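Acyl-coenzyme A oxidase (Caenorhabditis elegans, PDB 5K3H) catalyses the first step of peroxisomal beta-oxidation, using FAD and O2 to desaturate acyl-CoA chains to (2E)-enoyl-CoA with release of hydrogen peroxide. Local coordinates at residues T300-L306 with R350-Q355; L310-T314 with L344-I348; I543-A548 with L566-V571. One frame throughout, in Å; residues are numbered along the deposited sequence.

Contact 1: residues T300-L306 with R350-Q355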
loop_
_atom_site.group_PDB
_atom_site.type_symbol
_atom_site.label_atom_id
_atom_site.label_comp_id
_atom_site.label_asym_id
_atom_site.label_seq_id
_atom_site.Cartn_x
_atom_site.Cartn_y
_atom_site.Cartn_z
ATOM N N THR B 300 -9.394 -0.202 -18.005
ATOM C CA THR B 300 -8.379 0.627 -18.658
ATOM C C THR B 300 -7.775 1.643 -17.692
ATOM O O THR B 300 -6.584 1.967 -17.778
ATOM C CB THR B 300 -8.995 1.337 -19.865
ATOM O OG1 THR B 300 -9.017 0.438 -20.979
ATOM C CG2 THR B 300 -8.216 2.586 -20.235
ATOM N N GLY B 301 -8.587 2.184 -16.786
ATOM C CA GLY B 301 -8.052 3.120 -15.818
ATOM C C GLY B 301 -6.976 2.495 -14.957
ATOM O O GLY B 301 -5.956 3.123 -14.666
ATOM N N GLN B 302 -7.177 1.237 -14.553
ATOM C CA GLN B 302 -6.193 0.545 -13.727
ATOM C C GLN B 302 -4.886 0.329 -14.488
ATOM O O GLN B 302 -3.799 0.493 -13.921
ATOM C CB GLN B 302 -6.766 -0.794 -13.258
ATOM C CG GLN B 302 -7.958 -0.711 -12.280
ATOM C CD GLN B 302 -7.570 -0.187 -10.908
ATOM O OE1 GLN B 302 -6.548 -0.577 -10.355
ATOM N NE2 GLN B 302 -8.383 0.692 -10.350
ATOM N N ALA B 303 -4.973 -0.034 -15.768
ATOM C CA ALA B 303 -3.772 -0.274 -16.561
ATOM C C ALA B 303 -2.972 1.002 -16.736
ATOM O O ALA B 303 -1.734 0.973 -16.742
ATOM C CB ALA B 303 -4.157 -0.853 -17.929
ATOM N N ILE B 304 -3.671 2.128 -16.906
ATOM C CA ILE B 304 -3.017 3.423 -17.043
ATOM C C ILE B 304 -2.334 3.814 -15.742
ATOM O O ILE B 304 -1.174 4.248 -15.743
ATOM C CB ILE B 304 -4.044 4.471 -17.534
ATOM C CG1 ILE B 304 -4.287 4.257 -19.041
ATOM C CG2 ILE B 304 -3.596 5.903 -17.241
ATOM C CD1 ILE B 304 -5.356 5.055 -19.651
ATOM N N MET B 305 -3.016 3.631 -14.607
ATOM C CA MET B 305 -2.382 3.931 -13.325
ATOM C C MET B 305 -1.145 3.083 -13.118
ATOM O O MET B 305 -0.115 3.583 -12.668
ATOM C CB MET B 305 -3.335 3.675 -12.166
ATOM C CG MET B 305 -4.673 4.321 -12.313
ATOM S SD MET B 305 -4.619 6.014 -11.776
ATOM C CE MET B 305 -5.777 5.784 -10.482
ATOM N N LEU B 306 -1.250 1.773 -13.380
ATOM C CA LEU B 306 -0.090 0.898 -13.237
ATOM C C LEU B 306 1.018 1.365 -14.145
ATOM O O LEU B 306 2.166 1.498 -13.719
ATOM C CB LEU B 306 -0.483 -0.562 -13.519
ATOM C CG LEU B 306 0.518 -1.719 -13.315
ATOM C CD1 LEU B 306 1.209 -1.688 -11.978
ATOM C CD2 LEU B 306 -0.164 -3.069 -13.496
ATOM N N ARG B 350 1.692 -7.064 -16.983
ATOM C CA ARG B 350 0.319 -6.973 -16.475
ATOM C C ARG B 350 -0.399 -5.734 -16.999
ATOM O O ARG B 350 -1.620 -5.769 -17.184
ATOM C CB ARG B 350 0.289 -6.957 -14.940
ATOM C CG ARG B 350 0.610 -8.246 -14.274
ATOM C CD ARG B 350 0.524 -8.180 -12.733
ATOM N NE ARG B 350 0.704 -9.527 -12.207
ATOM C CZ ARG B 350 0.673 -9.895 -10.925
ATOM N NH1 ARG B 350 0.468 -9.010 -9.949
ATOM N NH2 ARG B 350 0.866 -11.181 -10.629
ATOM N N ALA B 351 0.299 -4.598 -17.144
ATOM C CA ALA B 351 -0.390 -3.389 -17.620
ATOM C C ALA B 351 -0.918 -3.577 -19.042
ATOM O O ALA B 351 -2.089 -3.293 -19.317
ATOM C CB ALA B 351 0.526 -2.162 -17.547
ATOM N N TYR B 352 -0.081 -4.106 -19.943
ATOM C CA TYR B 352 -0.534 -4.478 -21.281
ATOM C C TYR B 352 -1.601 -5.561 -21.207
ATOM O O TYR B 352 -2.604 -5.511 -21.932
ATOM C CB TYR B 352 0.647 -4.961 -22.134
ATOM C CG TYR B 352 1.459 -3.846 -22.784
ATOM C CD1 TYR B 352 2.476 -3.199 -22.078
ATOM C CD2 TYR B 352 1.223 -3.452 -24.100
ATOM C CE1 TYR B 352 3.221 -2.184 -22.660
ATOM C CE2 TYR B 352 1.962 -2.463 -24.679
ATOM C CZ TYR B 352 2.964 -1.816 -23.961
ATOM O OH TYR B 352 3.714 -0.802 -24.535
ATOM N N ALA B 353 -1.413 -6.549 -20.331
ATOM C CA ALA B 353 -2.402 -7.617 -20.218
ATOM C C ALA B 353 -3.760 -7.069 -19.810
ATOM O O ALA B 353 -4.789 -7.508 -20.330
ATOM C CB ALA B 353 -1.936 -8.679 -19.218
ATOM N N PHE B 354 -3.790 -6.109 -18.884
ATOM C CA PHE B 354 -5.067 -5.538 -18.464
ATOM C C PHE B 354 -5.692 -4.715 -19.579
ATOM O O PHE B 354 -6.899 -4.785 -19.801
ATOM C CB PHE B 354 -4.878 -4.664 -17.224
ATOM C CG PHE B 354 -4.376 -5.402 -16.016
ATOM C CD1 PHE B 354 -4.478 -6.786 -15.920
ATOM C CD2 PHE B 354 -3.748 -4.710 -14.988
ATOM C CE1 PHE B 354 -3.985 -7.457 -14.799
ATOM C CE2 PHE B 354 -3.266 -5.379 -13.878
ATOM C CZ PHE B 354 -3.393 -6.748 -13.779
ATOM N N GLN B 355 -4.885 -3.927 -20.294
ATOM C CA GLN B 355 -5.403 -3.118 -21.391
ATOM C C GLN B 355 -6.025 -3.998 -22.464
ATOM O O GLN B 355 -7.072 -3.673 -23.020
ATOM C CB GLN B 355 -4.268 -2.258 -21.974
ATOM C CG GLN B 355 -4.686 -1.297 -23.098
ATOM C CD GLN B 355 -5.435 -0.049 -22.571
ATOM O OE1 GLN B 355 -5.837 0.007 -21.396
ATOM N NE2 GLN B 355 -5.609 0.956 -23.438
#

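Contact 2: residues L310-T314 with L344-I348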
loop_
_atom_site.group_PDB
_atom_site.type_symbol
_atom_site.label_atom_id
_atom_site.label_comp_id
_atom_site.label_asym_id
_atom_site.label_seq_id
_atom_site.Cartn_x
_atom_site.Cartn_y
_atom_site.Cartn_z
ATOM N N LEU B 310 4.910 2.545 -13.403
ATOM C CA LEU B 310 6.062 1.857 -13.976
ATOM C C LEU B 310 6.911 2.790 -14.830
ATOM O O LEU B 310 8.146 2.689 -14.822
ATOM C CB LEU B 310 5.592 0.647 -14.783
ATOM C CG LEU B 310 4.995 -0.465 -13.909
ATOM C CD1 LEU B 310 4.157 -1.398 -14.776
ATOM C CD2 LEU B 310 6.089 -1.213 -13.202
ATOM N N ASN B 311 6.280 3.725 -15.557
ATOM C CA ASN B 311 7.051 4.776 -16.216
ATOM C C ASN B 311 7.958 5.479 -15.205
ATOM O O ASN B 311 9.147 5.708 -15.457
ATOM C CB ASN B 311 6.108 5.780 -16.871
ATOM C CG ASN B 311 5.725 5.396 -18.305
ATOM O OD1 ASN B 311 6.413 5.752 -19.253
ATOM N ND2 ASN B 311 4.607 4.672 -18.460
ATOM N N ILE B 312 7.407 5.834 -14.050
ATOM C CA ILE B 312 8.186 6.561 -13.052
ATOM C C ILE B 312 9.328 5.701 -12.532
ATOM O O ILE B 312 10.497 6.112 -12.552
ATOM C CB ILE B 312 7.271 7.040 -11.909
ATOM C CG1 ILE B 312 6.258 8.058 -12.448
ATOM C CG2 ILE B 312 8.111 7.555 -10.726
ATOM C CD1 ILE B 312 4.998 8.169 -11.615
ATOM N N ALA B 313 9.009 4.481 -12.085
ATOM C CA ALA B 313 10.020 3.645 -11.467
ATOM C C ALA B 313 11.055 3.153 -12.473
ATOM O O ALA B 313 12.219 2.969 -12.108
ATOM C CB ALA B 313 9.353 2.471 -10.763
ATOM N N THR B 314 10.662 2.903 -13.729
ATOM C CA THR B 314 11.623 2.359 -14.684
ATOM C C THR B 314 12.522 3.455 -15.259
ATOM O O THR B 314 13.732 3.241 -15.435
ATOM C CB THR B 314 10.894 1.601 -15.805
ATOM O OG1 THR B 314 9.940 0.666 -15.239
ATOM C CG2 THR B 314 11.890 0.859 -16.700
ATOM N N LEU B 344 9.804 -5.004 -11.510
ATOM C CA LEU B 344 9.225 -4.052 -12.449
ATOM C C LEU B 344 8.647 -4.722 -13.686
ATOM O O LEU B 344 7.481 -4.474 -14.025
ATOM C CB LEU B 344 10.293 -3.018 -12.888
ATOM C CG LEU B 344 10.900 -1.972 -11.930
ATOM C CD1 LEU B 344 11.989 -1.259 -12.659
ATOM C CD2 LEU B 344 9.868 -0.955 -11.387
ATOM N N PHE B 345 9.439 -5.547 -14.398
ATOM C CA PHE B 345 9.065 -5.988 -15.743
ATOM C C PHE B 345 7.827 -6.883 -15.742
ATOM O O PHE B 345 7.031 -6.806 -16.685
ATOM C CB PHE B 345 10.212 -6.711 -16.454
ATOM C CG PHE B 345 11.449 -5.871 -16.662
ATOM C CD1 PHE B 345 11.427 -4.495 -16.468
ATOM C CD2 PHE B 345 12.669 -6.485 -16.969
ATOM C CE1 PHE B 345 12.581 -3.744 -16.621
ATOM C CE2 PHE B 345 13.809 -5.751 -17.122
ATOM C CZ PHE B 345 13.774 -4.376 -16.949
ATOM N N PRO B 346 7.617 -7.758 -14.752
ATOM C CA PRO B 346 6.378 -8.533 -14.766
ATOM C C PRO B 346 5.131 -7.673 -14.680
ATOM O O PRO B 346 4.059 -8.125 -15.096
ATOM C CB PRO B 346 6.529 -9.463 -13.550
ATOM C CG PRO B 346 8.000 -9.610 -13.347
ATOM C CD PRO B 346 8.521 -8.232 -13.676
ATOM N N PHE B 347 5.231 -6.464 -14.139
ATOM C CA PHE B 347 4.097 -5.558 -14.024
ATOM C C PHE B 347 3.931 -4.686 -15.253
ATOM O O PHE B 347 2.824 -4.192 -15.506
ATOM C CB PHE B 347 4.261 -4.705 -12.773
ATOM C CG PHE B 347 4.332 -5.533 -11.524
ATOM C CD1 PHE B 347 3.197 -6.132 -11.007
ATOM C CD2 PHE B 347 5.554 -5.777 -10.903
ATOM C CE1 PHE B 347 3.277 -6.922 -9.884
ATOM C CE2 PHE B 347 5.632 -6.576 -9.760
ATOM C CZ PHE B 347 4.499 -7.141 -9.259
ATOM N N ILE B 348 4.990 -4.501 -16.036
ATOM C CA ILE B 348 4.781 -3.960 -17.370
ATOM C C ILE B 348 3.896 -4.910 -18.154
ATOM O O ILE B 348 2.903 -4.495 -18.770
ATOM C CB ILE B 348 6.120 -3.722 -18.089
ATOM C CG1 ILE B 348 7.020 -2.829 -17.224
ATOM C CG2 ILE B 348 5.836 -3.128 -19.481
ATOM C CD1 ILE B 348 8.441 -2.567 -17.781
#

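Contact 3: residues I543-A548 with L566-V571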
loop_
_atom_site.group_PDB
_atom_site.type_symbol
_atom_site.label_atom_id
_atom_site.label_comp_id
_atom_site.label_asym_id
_atom_site.label_seq_id
_atom_site.Cartn_x
_atom_site.Cartn_y
_atom_site.Cartn_z
ATOM N N ILE B 543 -7.365 -13.412 -18.441
ATOM C CA ILE B 543 -6.444 -12.331 -18.777
ATOM C C ILE B 543 -5.306 -12.842 -19.662
ATOM O O ILE B 543 -4.963 -12.221 -20.673
ATOM C CB ILE B 543 -5.922 -11.679 -17.479
ATOM C CG1 ILE B 543 -7.064 -10.965 -16.742
ATOM C CG2 ILE B 543 -4.784 -10.703 -17.778
ATOM C CD1 ILE B 543 -6.783 -10.672 -15.285
ATOM N N VAL B 544 -4.730 -14.000 -19.318
ATOM C CA VAL B 544 -3.689 -14.609 -20.150
ATOM C C VAL B 544 -4.209 -14.891 -21.559
ATOM O O VAL B 544 -3.508 -14.658 -22.551
ATOM C CB VAL B 544 -3.150 -15.893 -19.492
ATOM C CG1 VAL B 544 -2.209 -16.607 -20.456
ATOM C CG2 VAL B 544 -2.491 -15.592 -18.156
ATOM N N GLU B 545 -5.414 -15.461 -21.672
ATOM C CA GLU B 545 -5.924 -15.815 -23.000
ATOM C C GLU B 545 -6.188 -14.575 -23.854
ATOM O O GLU B 545 -5.966 -14.597 -25.074
ATOM C CB GLU B 545 -7.201 -16.654 -22.888
ATOM C CG GLU B 545 -6.998 -18.044 -22.310
ATOM C CD GLU B 545 -8.184 -18.970 -22.550
ATOM O OE1 GLU B 545 -8.430 -19.364 -23.711
ATOM O OE2 GLU B 545 -8.874 -19.322 -21.575
ATOM N N ALA B 546 -6.693 -13.490 -23.249
ATOM C CA ALA B 546 -6.903 -12.270 -24.025
ATOM C C ALA B 546 -5.576 -11.669 -24.480
ATOM O O ALA B 546 -5.446 -11.217 -25.624
ATOM C CB ALA B 546 -7.697 -11.260 -23.201
ATOM N N PHE B 547 -4.560 -11.717 -23.620
ATOM C CA PHE B 547 -3.235 -11.257 -24.013
ATOM C C PHE B 547 -2.701 -12.089 -25.176
ATOM O O PHE B 547 -2.194 -11.540 -26.164
ATOM C CB PHE B 547 -2.303 -11.315 -22.800
ATOM C CG PHE B 547 -1.042 -10.505 -22.942
ATOM C CD1 PHE B 547 -0.718 -9.870 -24.136
ATOM C CD2 PHE B 547 -0.128 -10.458 -21.902
ATOM C CE1 PHE B 547 0.464 -9.147 -24.262
ATOM C CE2 PHE B 547 1.061 -9.739 -22.029
ATOM C CZ PHE B 547 1.357 -9.092 -23.201
ATOM N N ALA B 548 -2.775 -13.424 -25.062
ATOM C CA ALA B 548 -2.302 -14.285 -26.146
ATOM C C ALA B 548 -3.097 -14.057 -27.428
ATOM O O ALA B 548 -2.526 -14.005 -28.525
ATOM C CB ALA B 548 -2.388 -15.753 -25.722
ATOM N N LEU B 566 6.891 -9.923 -23.990
ATOM C CA LEU B 566 6.133 -9.559 -22.795
ATOM C C LEU B 566 5.236 -10.698 -22.368
ATOM O O LEU B 566 5.186 -11.041 -21.179
ATOM C CB LEU B 566 5.258 -8.321 -23.046
ATOM C CG LEU B 566 5.611 -6.998 -22.384
ATOM C CD1 LEU B 566 4.410 -6.077 -22.292
ATOM C CD2 LEU B 566 6.197 -7.252 -21.031
ATOM N N LEU B 567 4.538 -11.311 -23.340
ATOM C CA LEU B 567 3.592 -12.381 -23.031
ATOM C C LEU B 567 4.291 -13.581 -22.412
ATOM O O LEU B 567 3.777 -14.181 -21.456
ATOM C CB LEU B 567 2.863 -12.816 -24.298
ATOM C CG LEU B 567 2.038 -14.094 -24.108
ATOM C CD1 LEU B 567 0.836 -13.936 -23.163
ATOM C CD2 LEU B 567 1.621 -14.610 -25.459
ATOM N N HIS B 568 5.476 -13.931 -22.928
ATOM C CA HIS B 568 6.218 -15.065 -22.386
ATOM C C HIS B 568 6.693 -14.791 -20.977
ATOM O O HIS B 568 6.759 -15.717 -20.161
ATOM C CB HIS B 568 7.414 -15.419 -23.264
ATOM C CG HIS B 568 7.078 -16.339 -24.385
ATOM N ND1 HIS B 568 6.654 -15.888 -25.620
ATOM C CD2 HIS B 568 7.023 -17.691 -24.432
ATOM C CE1 HIS B 568 6.396 -16.927 -26.393
ATOM N NE2 HIS B 568 6.607 -18.031 -25.694
ATOM N N LEU B 569 7.073 -13.543 -20.682
ATOM C CA LEU B 569 7.362 -13.169 -19.295
ATOM C C LEU B 569 6.128 -13.340 -18.414
ATOM O O LEU B 569 6.196 -13.930 -17.324
ATOM C CB LEU B 569 7.844 -11.720 -19.235
ATOM C CG LEU B 569 8.157 -11.137 -17.851
ATOM C CD1 LEU B 569 9.265 -11.938 -17.139
ATOM C CD2 LEU B 569 8.531 -9.678 -17.966
ATOM N N HIS B 570 4.983 -12.847 -18.897
ATOM C CA HIS B 570 3.735 -12.911 -18.146
ATOM C C HIS B 570 3.380 -14.349 -17.779
ATOM O O HIS B 570 3.130 -14.659 -16.606
ATOM C CB HIS B 570 2.623 -12.247 -18.974
ATOM C CG HIS B 570 1.313 -12.089 -18.255
ATOM N ND1 HIS B 570 1.171 -11.328 -17.115
ATOM C CD2 HIS B 570 0.077 -12.565 -18.543
ATOM C CE1 HIS B 570 -0.088 -11.365 -16.715
ATOM N NE2 HIS B 570 -0.774 -12.103 -17.568
ATOM N N VAL B 571 3.325 -15.247 -18.765
ATOM C CA VAL B 571 2.845 -16.591 -18.448
ATOM C C VAL B 571 3.809 -17.308 -17.504
ATOM O O VAL B 571 3.374 -18.048 -16.615
ATOM C CB VAL B 571 2.583 -17.400 -19.736
ATOM C CG1 VAL B 571 1.442 -16.787 -20.534
ATOM C CG2 VAL B 571 3.855 -17.481 -20.598
#

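Contact 1: residues T300-L306 with R350-Q355
The ring of Phe-354 is met by one methyl of Leu-306: CD2 approaches CE2 of Phe-354 obliquely, to 3.9 Å. One face of this ring rests on its own helix, where the carbonyl O of Arg-350 stands 3.0 Å above the ring plane, displaced toward the rim. The second flat group is the carboxamide of Gln-355. Thr-300 OG1 donates to Gln-355 OE1 over 3.2 Å, but the hydroxyl stands well above the carbonyl plane, 50° out of it, and so misses the lone pairs. With CG anti to the backbone N (chi1 -177°) and a bend at chi2, the glutamine chain turns its amide back toward the threonine. Its NE2 is held in turn by the carbonyl of Ile-34, so the amide has a partner at each end, which should restrain its rotation.

Between these two groups the helices close up on alanines. The CA atoms of Ala-303 and Ala-351 are 4.7 Å apart, and the axes of the two antiparallel segments approach to 8.4 Å. Ala-303 CB lies 3.5 Å from the carbonyl O of Ala-351 and also packs against CB of Phe-354; alanine suits this place because its single methyl fits against the backbone of the other helix. One turn on, the longer Leu-306 reaches across, its CD2 4.2 Å from CB of Ala-351.

The pair belongs to the C-alpha1 helical domain of the oxidase. Arg-350 gives the contact little more than its CB, while its guanidinium makes salt bridges with Glu-574 and Glu-400. Beyond the pair, Phe-354 leans on Gln-397 and Thr-398 of helix 382-408, Ala-353 packs on helix 520-553, and Tyr-352 on helix 557-577.

Contact 2: residues L310-T314 with L344-I348
Leu-310 and Ile-348 mark the nearest approach of the two backbones, with CA atoms 6.9 Å apart. The segments run antiparallel, at 153° between their directions, in the alpha-helical bundle of the acyl-CoA oxidase C-alpha1 domain. The axes of these two segments approach to 10.7 Å, a spacing filled by branched aliphatic side chains. Segment 344-348 is kinked: neither Pro-346, which has no N-H to give, nor Phe-347 bonds through its N to the preceding turn, and the carbonyl of Leu-344 accepts from the N of both Phe-347 and Ile-348.

Leu-310 reaches into this bend. With CG anti to its carbonyl carbon (chi1 -68°), it sends CD1 to 3.2 Å from the carbonyl O of Phe-347 and against CG1 of Ile-348, while CD2 sits 3.6 Å from the carbonyl O of Leu-344. The forked end of a leucine suits this place, since each branch finds its own piece of the opposing turn. Leu-344 answers with a fork of its own: CD2 packs 3.5 Å from CB of Ala-313, where a small residue lets it in close, and CD1 lies 3.8 Å from OG1 of Thr-314.

Leu-615 of helix 590-616 touches Leu-310, Thr-314 and Ile-348. Phe-347, whose ring turns away from segment 310-314, lies against Gln-404, which binds ATP, and the side chain of Leu-344 is about 4 Å from that of the FAD-binding Gln-340.

An alanine at Thr-314 would lack both branches beyond CB, so CD1 of Leu-344 would probably lose a neighbour and the carbonyl of Leu-310 its second donor. In the threonine, OG1 donates to O of Leu-310 at 2.7 Å, from the face of that carbonyl opposite the one approached by the N of Thr-314.

Contact 3: residues I543-A548 with L566-V571
Phe-547 and Leu-567 form the heart of this contact. The methyl CD1 of Leu-567 lies over one face of the phenylalanine ring, 4.2 Å from its centroid and 27° off the normal, a CH-pi contact. The ring edge is occupied as well, by CB of Leu-566, 4.0 Å from CZ of Phe-547, and by CD2 of His-570 near CD2 of Phe-547. The two aromatic planes meet obliquely, at 55°. With CG anti to the backbone N (chi1 -163°), Phe-547 sends its ring across to the opposing helix, deep enough for CE2 to touch CA of Leu-567 at 3.8 Å.

An alanine and two valines flank this centre. The other methyl of Leu-567, CD2, settles beside CA and CB of Ala-548, and Val-544 divides its branches: CG1 meets CG1 of Val-571 at 3.7 Å, CG2 packs 3.9 Å from NE2 of His-570.

These side chains are carried by an antiparallel helical hairpin, helices 520-553 and 557-577, whose segment axes approach to 10.6 Å. Ala-353 of helix 338-367 backs Phe-547, and Ile-488 covers Leu-567 and Val-571.

The contacts across the pair are apolar packing, one CH-pi contact and an oblique aromatic meeting, so shape rather than polar pairing matches the helices. Even the imidazole of His-570, a group able to form hydrogen bonds, serves here as a flat surface against the methyls of Val-544 and Ile-543.

Overall arrangement
Contacts 1 and 2 are two levels of one helix pair, 300-319 with 338-367, their centres 12 Å apart; along the chain the residues of contact 2 all lie between the two segments of contact 1. Contact 3 comes later, in the C-terminal part of the chain, and joins helices 520-553 and 557-577, with its centre 13 Å from contact 1 and 16 Å from contact 2. Helix 338-367 is the shared element: another side of it meets contact 3 through Tyr-352 on Leu-566, Ala-353 on Phe-547, and the backbone of Phe-345 on Leu-569. The C-alpha1 domain and the C-terminal helices thus pack directly against each other, and contact 2 lies beside the FAD-binding Gln-340 and the ATP-binding Gln-404.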